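Long-range contacts in vanadium-dependent haloperoxidase (Zobellia galactanivorans, PDB 4CIT), which probably catalyses the vanadate-dependent oxidation of iodide by hydrogen peroxide, as a bacterial iodoperoxidase of the vanadium haloperoxidase family: residues 220-225 against 363-368; 330-335 against 359-364; 338-343 against 423-428. One frame throughout, in Å; residues are numbered along the deposited sequence.

Following the chain from the N terminus, contact 1 opens first, in the loop 220-225 ahead of helix 235-253, and closes a long loop on 363-368, at the start of helix 367-383. Inside this span, contact 2 joins the end of helix 307-335 to 359-364; the two contacts share Glu363 and Tyr364 and end on the same piece of chain. Contact 3 starts within both loops, at 338-343, but runs on to 423-428 at the start of helix 426-446, so it crosses the other two. The shared Glu363 hydrogen-bonds through OE2 to His424 ND1 and Tyr425 N of contact 3, tying all three together. Together the contacts gather several helix ends around one vanadate.

Contact 1: residues 220-225 against 363-368; sequences FKPVPP and EYTSGH. With VO4 (vanadate ion), chain D; VO4 (vanadate ion), chain E; VO4 (vanadate ion), chain C.
The ring of Tyr364 is held flat between Pro225 and its own neighbour Thr365. Pro225 CB stands over the centre of one face, 3.6 Å from the ring centroid, in a CH-pi contact, while Pro225 CD leans on the CE2 side. On the opposite face lies the methyl CG2 of Thr365, brought there across the cis peptide that joins the two residues. The tyrosine reaches the proline-rich loop because its CG is turned opposite the backbone N (chi1 -177°). Its hydroxyl then gives a short hydrogen bond to the backbone: Tyr364 OH to Val223 O is 2.6 Å. That oxygen lies near the ring plane, yet the hydroxyl meets it from 42° above the carbonyl plane. A water donates to the same hydroxyl and to Pro224 O, so the phenol tip has two polar partners. Thr365 CG2 also touches Pro222 CG at 3.9 Å, and Thr365 OG1 is engaged by Gln435 of helix 426-446.

Farther along the same segment the polar groups turn to vanadate. Ser366 OG donates to vanadate O2 at 2.6 Å while capping Ser369 N. Gly367 N reaches vanadate O3 at 2.9 Å. His368 ND1 splits its hydrogen between O1, near the plane of the ring at 3.1 Å, and O2, while NE2 faces the backbone oxygens of Trp266 and Asp267. Ser-Gly-His at the N terminus of helix 367-383, giving side-chain and backbone donors to the anion, is the middle of the three sequence motifs that mark the PAP2 and vanadium haloperoxidase superfamily.

Contact 2: residues 330-335 against 359-364; sequences DEKYRS and PPFPEY. With VO4 (vanadate ion), chain E; VO4 (vanadate ion), chain F.
The lysine arm of the vanadate pocket is set here, where Lys332, near the end of helix 307-335, meets Pro362 and Phe361 of the loop 359-364. Lys332 runs almost straight until its last bond, where a bend (chi4 -55°) swings the ammonium group between loop and anion. Lys332 NZ donates to Pro362 O at 2.8 Å, in the carbonyl plane and with a C=O...N angle of 155°. A second bond joins NZ to vanadate O3 at 2.7 Å and a third goes to Thr365 O, so three oxygens take hydrogen bonds from the ammonium group. Lys332 CE rests on Phe361 CD1 at 3.7 Å, and the edge of the Phe361 ring faces vanadate O3. Lys332 is the first residue of the family's lysine-six-residues-Arg-Pro signature, completed by Arg339 and Pro340 just past this helix.

One residue on, the ring of Tyr333 takes Pro362 over its face, with CG 4.1 Å from the centroid and offset toward the rim; its hydroxyl is hydrogen-bonded to Ile202 O. The opposite end of the contact is built on Tyr364. Glu331 OE2 lies in the plane of that ring, 3.5 Å from Tyr364 CD2, with the carboxylate turned 88° against it. Arg334 NH1 steadies this carboxylate through a salt bridge to Glu331 OE1 of 2.8 Å and, with NH2, also grips Asp330 OD2. Ser335 OG donates to Glu331 O and accepts a hydrogen bond from a water that also donates to Lys332 O and accepts from Tyr364 N.

Contact 3: residues 338-343 against 423-428; sequences IRPETV and IHYRAA. With VO4 (vanadate ion), chain B; VO4 (vanadate ion), chain F; VO4 (vanadate ion), chain E; VO4 (vanadate ion), chain D.
Tyr425 and Pro340 form the tightly packed half of the contact. Pro340 CG sits over one face of the tyrosine ring, 3.8 Å from its centroid and toward the rim, in a CH-pi contact. The hydroxyl goes past the proline to the preceding loop: Tyr425 OH donates to Ile338 O at 2.8 Å, from 48° above the carbonyl plane, with the oxygen itself near the ring plane. A leucine at Tyr425 would probably leave Ile338 O without this donor and deprive Pro340 of the flat face against which it rests. Val343 CG2 touches the hydroxyl more loosely, at 3.8 Å, and beyond the N-cap at Tyr425 the following helix turns off to the exposed Arg426, whose guanidinium is tied to Glu242 and Glu430 rather than to 338-343.

The vanadate side is polar: Arg339 and His424 meet round the anion. A bend at chi2 (-83°) brings the guanidinium back toward 423-428, where Arg339 NH1 donates to Ile423 O at 2.8 Å. The same nitrogen also reaches vanadate O4 at 3.0 Å, and NH2 joins it there, while NE is hydrogen-bonded to Phe361 O. NH1 lies 3.2 Å above the plane of the His424 ring, near its rim. His424 NE2 binds vanadium at 2.2 Å, with ND1 held by Glu363 OE2. The bond across from NE2 goes to vanadate O1, with O2, O3 and O4 between, giving the trigonal bipyramid of vanadium haloperoxidases; Arg339 is likely to offset the charge of O4 and draw electron density from the metal.

Contact 1: residues 220-225 against 363-368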
loop_
_atom_site.group_PDB
_atom_site.type_symbol
_atom_site.label_atom_id
_atom_site.label_comp_id
_atom_site.label_asym_id
_atom_site.label_seq_id
_atom_site.Cartn_x
_atom_site.Cartn_y
_atom_site.Cartn_z
ATOM N N PHE A 220 -1.145 11.867 12.872
ATOM C CA PHE A 220 -0.961 12.764 11.781
ATOM C C PHE A 220 -2.251 13.371 11.264
ATOM O O PHE A 220 -2.361 13.738 10.056
ATOM C CB PHE A 220 -0.150 12.008 10.689
ATOM C CG PHE A 220 1.278 11.811 11.129
ATOM C CD1 PHE A 220 2.190 12.853 11.093
ATOM C CD2 PHE A 220 1.654 10.593 11.690
ATOM C CE1 PHE A 220 3.495 12.666 11.593
ATOM C CE2 PHE A 220 2.912 10.416 12.233
ATOM C CZ PHE A 220 3.821 11.462 12.189
ATOM N N LYS A 221 -3.203 13.561 12.133
ATOM C CA LYS A 221 -4.474 14.238 11.785
ATOM C C LYS A 221 -4.099 15.604 11.124
ATOM O O LYS A 221 -3.366 16.361 11.768
ATOM C CB LYS A 221 -5.218 14.562 13.059
ATOM C CG LYS A 221 -6.479 15.381 12.862
ATOM C CD LYS A 221 -7.341 15.374 14.132
ATOM C CE LYS A 221 -6.791 16.207 15.260
ATOM N NZ LYS A 221 -6.533 17.593 14.812
ATOM N N PRO A 222 -4.713 15.922 9.966
ATOM C CA PRO A 222 -4.397 17.146 9.276
ATOM C C PRO A 222 -5.271 18.287 9.798
ATOM O O PRO A 222 -6.171 18.101 10.617
ATOM C CB PRO A 222 -4.708 16.850 7.850
ATOM C CG PRO A 222 -5.766 15.845 7.845
ATOM C CD PRO A 222 -5.449 15.021 9.092
ATOM N N VAL A 223 -5.043 19.459 9.235
ATOM C CA VAL A 223 -6.005 20.530 9.417
ATOM C C VAL A 223 -7.384 20.092 8.872
ATOM O O VAL A 223 -7.481 19.200 7.989
ATOM C CB VAL A 223 -5.540 21.850 8.735
ATOM C CG1 VAL A 223 -4.197 22.350 9.303
ATOM C CG2 VAL A 223 -5.385 21.683 7.262
ATOM N N PRO A 224 -8.477 20.732 9.359
ATOM C CA PRO A 224 -9.775 20.336 8.816
ATOM C C PRO A 224 -9.964 20.844 7.405
ATOM O O PRO A 224 -9.289 21.811 7.031
ATOM C CB PRO A 224 -10.772 21.015 9.733
ATOM C CG PRO A 224 -10.013 22.147 10.409
ATOM C CD PRO A 224 -8.618 21.580 10.580
ATOM N N PRO A 225 -10.838 20.210 6.621
ATOM C CA PRO A 225 -11.107 20.702 5.292
ATOM C C PRO A 225 -11.932 21.992 5.379
ATOM O O PRO A 225 -12.608 22.264 6.361
ATOM C CB PRO A 225 -11.994 19.609 4.668
ATOM C CG PRO A 225 -12.686 18.939 5.821
ATOM C CD PRO A 225 -11.804 19.130 7.035
ATOM N N GLU A 363 -14.355 11.871 1.342
ATOM C CA GLU A 363 -13.430 12.621 0.479
ATOM C C GLU A 363 -12.069 13.042 1.083
ATOM O O GLU A 363 -11.063 13.087 0.327
ATOM C CB GLU A 363 -14.150 13.798 -0.114
ATOM C CG GLU A 363 -13.440 14.426 -1.286
ATOM C CD GLU A 363 -12.356 15.374 -0.961
ATOM O OE1 GLU A 363 -12.346 16.004 0.135
ATOM O OE2 GLU A 363 -11.524 15.569 -1.878
ATOM N N TYR A 364 -11.983 13.343 2.363
ATOM C CA TYR A 364 -10.832 14.124 2.848
ATOM C C TYR A 364 -10.107 13.343 3.940
ATOM O O TYR A 364 -10.745 12.964 4.881
ATOM C CB TYR A 364 -11.335 15.447 3.434
ATOM C CG TYR A 364 -10.275 16.402 3.923
ATOM C CD1 TYR A 364 -9.625 17.260 3.099
ATOM C CD2 TYR A 364 -9.904 16.403 5.281
ATOM C CE1 TYR A 364 -8.672 18.150 3.579
ATOM C CE2 TYR A 364 -8.979 17.271 5.781
ATOM C CZ TYR A 364 -8.364 18.137 4.938
ATOM O OH TYR A 364 -7.474 19.049 5.413
ATOM N N THR A 365 -8.834 13.118 3.886
ATOM C CA THR A 365 -7.897 13.455 2.790
ATOM C C THR A 365 -7.861 12.308 1.763
ATOM O O THR A 365 -8.478 11.235 1.965
ATOM C CB THR A 365 -6.481 13.629 3.385
ATOM O OG1 THR A 365 -6.259 12.514 4.281
ATOM C CG2 THR A 365 -6.322 14.983 4.052
ATOM N N SER A 366 -7.219 12.525 0.613
ATOM C CA SER A 366 -7.126 11.575 -0.477
ATOM C C SER A 366 -6.141 10.439 -0.173
ATOM O O SER A 366 -4.992 10.730 0.183
ATOM C CB SER A 366 -6.618 12.281 -1.724
ATOM O OG SER A 366 -6.075 11.346 -2.689
ATOM N N GLY A 367 -6.639 9.190 -0.236
ATOM C CA GLY A 367 -5.832 8.040 -0.064
ATOM C C GLY A 367 -4.636 7.955 -0.987
ATOM O O GLY A 367 -3.507 7.655 -0.559
ATOM N N HIS A 368 -4.867 8.210 -2.267
ATOM C CA HIS A 368 -3.792 8.235 -3.193
ATOM C C HIS A 368 -2.711 9.189 -2.756
ATOM O O HIS A 368 -1.489 8.921 -2.879
ATOM C CB HIS A 368 -4.254 8.659 -4.590
ATOM C CG HIS A 368 -4.952 7.610 -5.349
ATOM N ND1 HIS A 368 -6.205 7.156 -5.003
ATOM C CD2 HIS A 368 -4.620 6.986 -6.519
ATOM C CE1 HIS A 368 -6.561 6.211 -5.870
ATOM N NE2 HIS A 368 -5.651 6.147 -6.823
HETATM O O2 VO4 D . -7.580 9.511 -3.787
HETATM O O3 VO4 E . -9.290 9.080 -1.322
HETATM O O1 VO4 C . -8.543 6.837 -2.970
HETATM O O HOH W 1 -7.829 21.733 4.472
#

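Contact 2: residues 330-335 against 359-364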
loop_
_atom_site.group_PDB
_atom_site.type_symbol
_atom_site.label_atom_id
_atom_site.label_comp_id
_atom_site.label_asym_id
_atom_site.label_seq_id
_atom_site.Cartn_x
_atom_site.Cartn_y
_atom_site.Cartn_z
ATOM N N ASP A 330 -8.632 7.363 9.221
ATOM C CA ASP A 330 -8.907 8.122 10.448
ATOM C C ASP A 330 -9.501 9.492 10.104
ATOM O O ASP A 330 -10.546 9.926 10.655
ATOM C CB ASP A 330 -7.621 8.281 11.355
ATOM C CG ASP A 330 -7.883 9.006 12.620
ATOM O OD1 ASP A 330 -8.706 8.441 13.424
ATOM O OD2 ASP A 330 -7.434 10.170 12.776
ATOM N N GLU A 331 -8.832 10.200 9.194
ATOM C CA GLU A 331 -9.338 11.495 8.830
ATOM C C GLU A 331 -10.607 11.396 7.983
ATOM O O GLU A 331 -11.576 12.228 8.135
ATOM C CB GLU A 331 -8.301 12.278 8.034
ATOM C CG GLU A 331 -8.736 13.695 7.628
ATOM C CD GLU A 331 -9.257 14.510 8.772
ATOM O OE1 GLU A 331 -8.830 14.354 9.932
ATOM O OE2 GLU A 331 -10.209 15.320 8.550
ATOM N N LYS A 332 -10.639 10.429 7.084
ATOM C CA LYS A 332 -11.834 10.362 6.207
ATOM C C LYS A 332 -13.140 10.325 7.008
ATOM O O LYS A 332 -14.147 10.935 6.606
ATOM C CB LYS A 332 -11.801 9.145 5.239
ATOM C CG LYS A 332 -10.851 9.281 4.093
ATOM C CD LYS A 332 -10.780 8.065 3.139
ATOM C CE LYS A 332 -9.996 8.307 1.881
ATOM N NZ LYS A 332 -10.463 9.484 1.087
ATOM N N TYR A 333 -13.152 9.472 8.030
ATOM C CA TYR A 333 -14.326 9.220 8.831
ATOM C C TYR A 333 -14.475 10.215 9.990
ATOM O O TYR A 333 -15.527 10.313 10.552
ATOM C CB TYR A 333 -14.495 7.708 9.180
ATOM C CG TYR A 333 -14.853 6.917 8.013
ATOM C CD1 TYR A 333 -16.164 6.769 7.588
ATOM C CD2 TYR A 333 -13.876 6.281 7.259
ATOM C CE1 TYR A 333 -16.489 6.070 6.472
ATOM C CE2 TYR A 333 -14.193 5.590 6.131
ATOM C CZ TYR A 333 -15.521 5.449 5.703
ATOM O OH TYR A 333 -15.833 4.672 4.621
ATOM N N ARG A 334 -13.480 11.050 10.244
ATOM C CA ARG A 334 -13.620 12.211 11.129
ATOM C C ARG A 334 -14.349 13.311 10.397
ATOM O O ARG A 334 -15.346 13.842 10.903
ATOM C CB ARG A 334 -12.265 12.673 11.658
ATOM C CG ARG A 334 -12.242 14.042 12.368
ATOM C CD ARG A 334 -10.891 14.552 12.856
ATOM N NE ARG A 334 -10.330 13.570 13.743
ATOM C CZ ARG A 334 -9.406 12.681 13.401
ATOM N NH1 ARG A 334 -8.777 12.684 12.214
ATOM N NH2 ARG A 334 -9.062 11.799 14.310
ATOM N N SER A 335 -13.888 13.691 9.214
ATOM C CA SER A 335 -14.436 14.829 8.479
ATOM C C SER A 335 -15.719 14.416 7.661
ATOM O O SER A 335 -16.612 15.249 7.425
ATOM C CB SER A 335 -13.358 15.455 7.602
ATOM O OG SER A 335 -12.826 14.541 6.697
ATOM N N PRO A 359 -14.853 6.743 -5.831
ATOM C CA PRO A 359 -14.766 5.665 -4.908
ATOM C C PRO A 359 -15.680 5.753 -3.736
ATOM O O PRO A 359 -16.021 6.828 -3.275
ATOM C CB PRO A 359 -13.319 5.718 -4.466
ATOM C CG PRO A 359 -12.598 6.508 -5.508
ATOM C CD PRO A 359 -13.615 7.504 -5.876
ATOM N N PRO A 360 -16.078 4.586 -3.172
ATOM C CA PRO A 360 -17.077 4.576 -2.142
ATOM C C PRO A 360 -16.610 4.836 -0.738
ATOM O O PRO A 360 -16.699 3.977 0.117
ATOM C CB PRO A 360 -17.658 3.152 -2.243
ATOM C CG PRO A 360 -16.476 2.331 -2.659
ATOM C CD PRO A 360 -15.656 3.227 -3.585
ATOM N N PHE A 361 -16.152 6.047 -0.465
ATOM C CA PHE A 361 -15.708 6.438 0.835
ATOM C C PHE A 361 -15.575 7.947 0.885
ATOM O O PHE A 361 -15.481 8.591 -0.225
ATOM C CB PHE A 361 -14.442 5.725 1.336
ATOM C CG PHE A 361 -13.415 5.463 0.302
ATOM C CD1 PHE A 361 -12.500 6.428 -0.040
ATOM C CD2 PHE A 361 -13.355 4.235 -0.301
ATOM C CE1 PHE A 361 -11.503 6.196 -0.939
ATOM C CE2 PHE A 361 -12.400 3.964 -1.237
ATOM C CZ PHE A 361 -11.480 4.960 -1.601
ATOM N N PRO A 362 -15.602 8.541 2.091
ATOM C CA PRO A 362 -15.536 9.982 2.194
ATOM C C PRO A 362 -14.269 10.597 1.583
ATOM O O PRO A 362 -13.256 9.929 1.333
ATOM C CB PRO A 362 -15.609 10.249 3.688
ATOM C CG PRO A 362 -16.378 9.091 4.186
ATOM C CD PRO A 362 -15.840 7.967 3.412
ATOM N N GLU A 363 -14.355 11.871 1.342
ATOM C CA GLU A 363 -13.430 12.621 0.479
ATOM C C GLU A 363 -12.069 13.042 1.083
ATOM O O GLU A 363 -11.063 13.087 0.327
ATOM C CB GLU A 363 -14.150 13.798 -0.114
ATOM C CG GLU A 363 -13.440 14.426 -1.286
ATOM C CD GLU A 363 -12.356 15.374 -0.961
ATOM O OE1 GLU A 363 -12.346 16.004 0.135
ATOM O OE2 GLU A 363 -11.524 15.569 -1.878
ATOM N N TYR A 364 -11.983 13.343 2.363
ATOM C CA TYR A 364 -10.832 14.124 2.848
ATOM C C TYR A 364 -10.107 13.343 3.940
ATOM O O TYR A 364 -10.745 12.964 4.881
ATOM C CB TYR A 364 -11.335 15.447 3.434
ATOM C CG TYR A 364 -10.275 16.402 3.923
ATOM C CD1 TYR A 364 -9.625 17.260 3.099
ATOM C CD2 TYR A 364 -9.904 16.403 5.281
ATOM C CE1 TYR A 364 -8.672 18.150 3.579
ATOM C CE2 TYR A 364 -8.979 17.271 5.781
ATOM C CZ TYR A 364 -8.364 18.137 4.938
ATOM O OH TYR A 364 -7.474 19.049 5.413
HETATM O O3 VO4 E . -9.290 9.080 -1.322
HETATM O O4 VO4 F . -10.575 8.698 -3.770
HETATM O O HOH W 2 -13.879 13.003 4.718
#

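Contact 3: residues 338-343 against 423-428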
loop_
_atom_site.group_PDB
_atom_site.type_symbol
_atom_site.label_atom_id
_atom_site.label_comp_id
_atom_site.label_asym_id
_atom_site.label_seq_id
_atom_site.Cartn_x
_atom_site.Cartn_y
_atom_site.Cartn_z
ATOM N N ILE A 338 -18.508 15.130 1.799
ATOM C CA ILE A 338 -19.153 14.840 0.534
ATOM C C ILE A 338 -18.218 14.952 -0.671
ATOM O O ILE A 338 -17.328 15.808 -0.692
ATOM C CB ILE A 338 -20.318 15.866 0.436
ATOM C CG1 ILE A 338 -21.347 15.466 -0.617
ATOM C CG2 ILE A 338 -19.778 17.284 0.260
ATOM C CD1 ILE A 338 -22.702 16.194 -0.322
ATOM N N ARG A 339 -18.383 14.055 -1.658
ATOM C CA ARG A 339 -17.628 14.025 -2.861
ATOM C C ARG A 339 -18.119 15.055 -3.863
ATOM O O ARG A 339 -19.289 15.464 -3.836
ATOM C CB ARG A 339 -17.683 12.616 -3.473
ATOM C CG ARG A 339 -16.961 11.613 -2.649
ATOM C CD ARG A 339 -15.458 11.659 -2.968
ATOM N NE ARG A 339 -14.761 10.542 -2.295
ATOM C CZ ARG A 339 -13.599 10.041 -2.668
ATOM N NH1 ARG A 339 -12.865 10.594 -3.625
ATOM N NH2 ARG A 339 -13.069 9.046 -1.965
ATOM N N PRO A 340 -17.205 15.552 -4.738
ATOM C CA PRO A 340 -17.502 16.600 -5.668
ATOM C C PRO A 340 -18.721 16.342 -6.592
ATOM O O PRO A 340 -19.551 17.290 -6.748
ATOM C CB PRO A 340 -16.217 16.709 -6.499
ATOM C CG PRO A 340 -15.146 16.266 -5.630
ATOM C CD PRO A 340 -15.781 15.146 -4.813
ATOM N N GLU A 341 -18.873 15.123 -7.125
ATOM C CA GLU A 341 -20.015 14.891 -8.028
ATOM C C GLU A 341 -21.355 15.118 -7.361
ATOM O O GLU A 341 -22.304 15.587 -8.023
ATOM C CB GLU A 341 -19.975 13.503 -8.675
ATOM C CG GLU A 341 -20.220 12.328 -7.770
ATOM C CD GLU A 341 -20.404 11.064 -8.637
ATOM O OE1 GLU A 341 -21.449 10.868 -9.319
ATOM O OE2 GLU A 341 -19.444 10.321 -8.770
ATOM N N THR A 342 -21.489 14.715 -6.109
ATOM C CA THR A 342 -22.732 14.861 -5.331
ATOM C C THR A 342 -23.155 16.347 -5.238
ATOM O O THR A 342 -24.300 16.695 -5.564
ATOM C CB THR A 342 -22.536 14.293 -3.949
ATOM O OG1 THR A 342 -21.907 12.978 -4.069
ATOM C CG2 THR A 342 -23.882 14.195 -3.235
ATOM N N VAL A 343 -22.211 17.237 -4.918
ATOM C CA VAL A 343 -22.524 18.639 -4.750
ATOM C C VAL A 343 -22.755 19.267 -6.105
ATOM O O VAL A 343 -23.714 20.042 -6.294
ATOM C CB VAL A 343 -21.392 19.429 -4.013
ATOM C CG1 VAL A 343 -21.905 20.796 -3.650
ATOM C CG2 VAL A 343 -20.969 18.668 -2.724
ATOM N N ILE A 423 -12.711 13.524 -8.614
ATOM C CA ILE A 423 -13.179 12.875 -7.398
ATOM C C ILE A 423 -12.651 13.448 -6.080
ATOM O O ILE A 423 -13.078 13.054 -5.025
ATOM C CB ILE A 423 -13.011 11.317 -7.443
ATOM C CG1 ILE A 423 -11.555 10.910 -7.346
ATOM C CG2 ILE A 423 -13.766 10.777 -8.654
ATOM C CD1 ILE A 423 -10.749 11.049 -8.586
ATOM N N HIS A 424 -11.657 14.310 -6.144
ATOM C CA HIS A 424 -11.117 15.036 -4.971
ATOM C C HIS A 424 -11.044 16.483 -5.212
ATOM O O HIS A 424 -10.670 16.934 -6.294
ATOM C CB HIS A 424 -9.716 14.510 -4.552
ATOM C CG HIS A 424 -9.746 13.216 -3.779
ATOM N ND1 HIS A 424 -10.302 13.084 -2.533
ATOM C CD2 HIS A 424 -9.345 11.966 -4.138
ATOM C CE1 HIS A 424 -10.168 11.828 -2.122
ATOM N NE2 HIS A 424 -9.602 11.125 -3.085
ATOM N N TYR A 425 -11.255 17.254 -4.152
ATOM C CA TYR A 425 -10.946 18.696 -4.161
ATOM C C TYR A 425 -9.444 18.935 -3.914
ATOM O O TYR A 425 -8.727 18.088 -3.342
ATOM C CB TYR A 425 -11.717 19.422 -3.027
ATOM C CG TYR A 425 -13.205 19.095 -2.907
ATOM C CD1 TYR A 425 -14.127 19.616 -3.733
ATOM C CD2 TYR A 425 -13.625 18.183 -1.983
ATOM C CE1 TYR A 425 -15.508 19.269 -3.641
ATOM C CE2 TYR A 425 -14.968 17.842 -1.841
ATOM C CZ TYR A 425 -15.914 18.367 -2.695
ATOM O OH TYR A 425 -17.210 17.930 -2.479
ATOM N N ARG A 426 -8.987 20.154 -4.188
ATOM C CA ARG A 426 -7.610 20.516 -3.951
ATOM C C ARG A 426 -7.120 20.229 -2.557
ATOM O O ARG A 426 -5.960 19.730 -2.387
ATOM C CB ARG A 426 -7.354 21.996 -4.376
ATOM C CG ARG A 426 -5.930 22.526 -4.095
ATOM C CD ARG A 426 -5.885 23.988 -4.510
ATOM N NE ARG A 426 -5.917 24.070 -5.968
ATOM C CZ ARG A 426 -4.869 23.919 -6.778
ATOM N NH1 ARG A 426 -3.636 23.773 -6.282
ATOM N NH2 ARG A 426 -5.029 23.981 -8.115
ATOM N N ALA A 427 -7.889 20.613 -1.548
ATOM C CA ALA A 427 -7.418 20.442 -0.138
ATOM C C ALA A 427 -7.118 19.001 0.205
ATOM O O ALA A 427 -6.071 18.695 0.842
ATOM C CB ALA A 427 -8.374 21.029 0.840
ATOM N N ALA A 428 -7.998 18.071 -0.230
ATOM C CA ALA A 428 -7.797 16.644 0.070
ATOM C C ALA A 428 -6.515 16.124 -0.552
ATOM O O ALA A 428 -5.798 15.322 0.058
ATOM C CB ALA A 428 -8.982 15.842 -0.464
HETATM V V VO4 B . -9.211 9.005 -3.037
HETATM O O4 VO4 F . -10.575 8.698 -3.770
HETATM O O3 VO4 E . -9.290 9.080 -1.322
HETATM O O2 VO4 D . -7.580 9.511 -3.787
#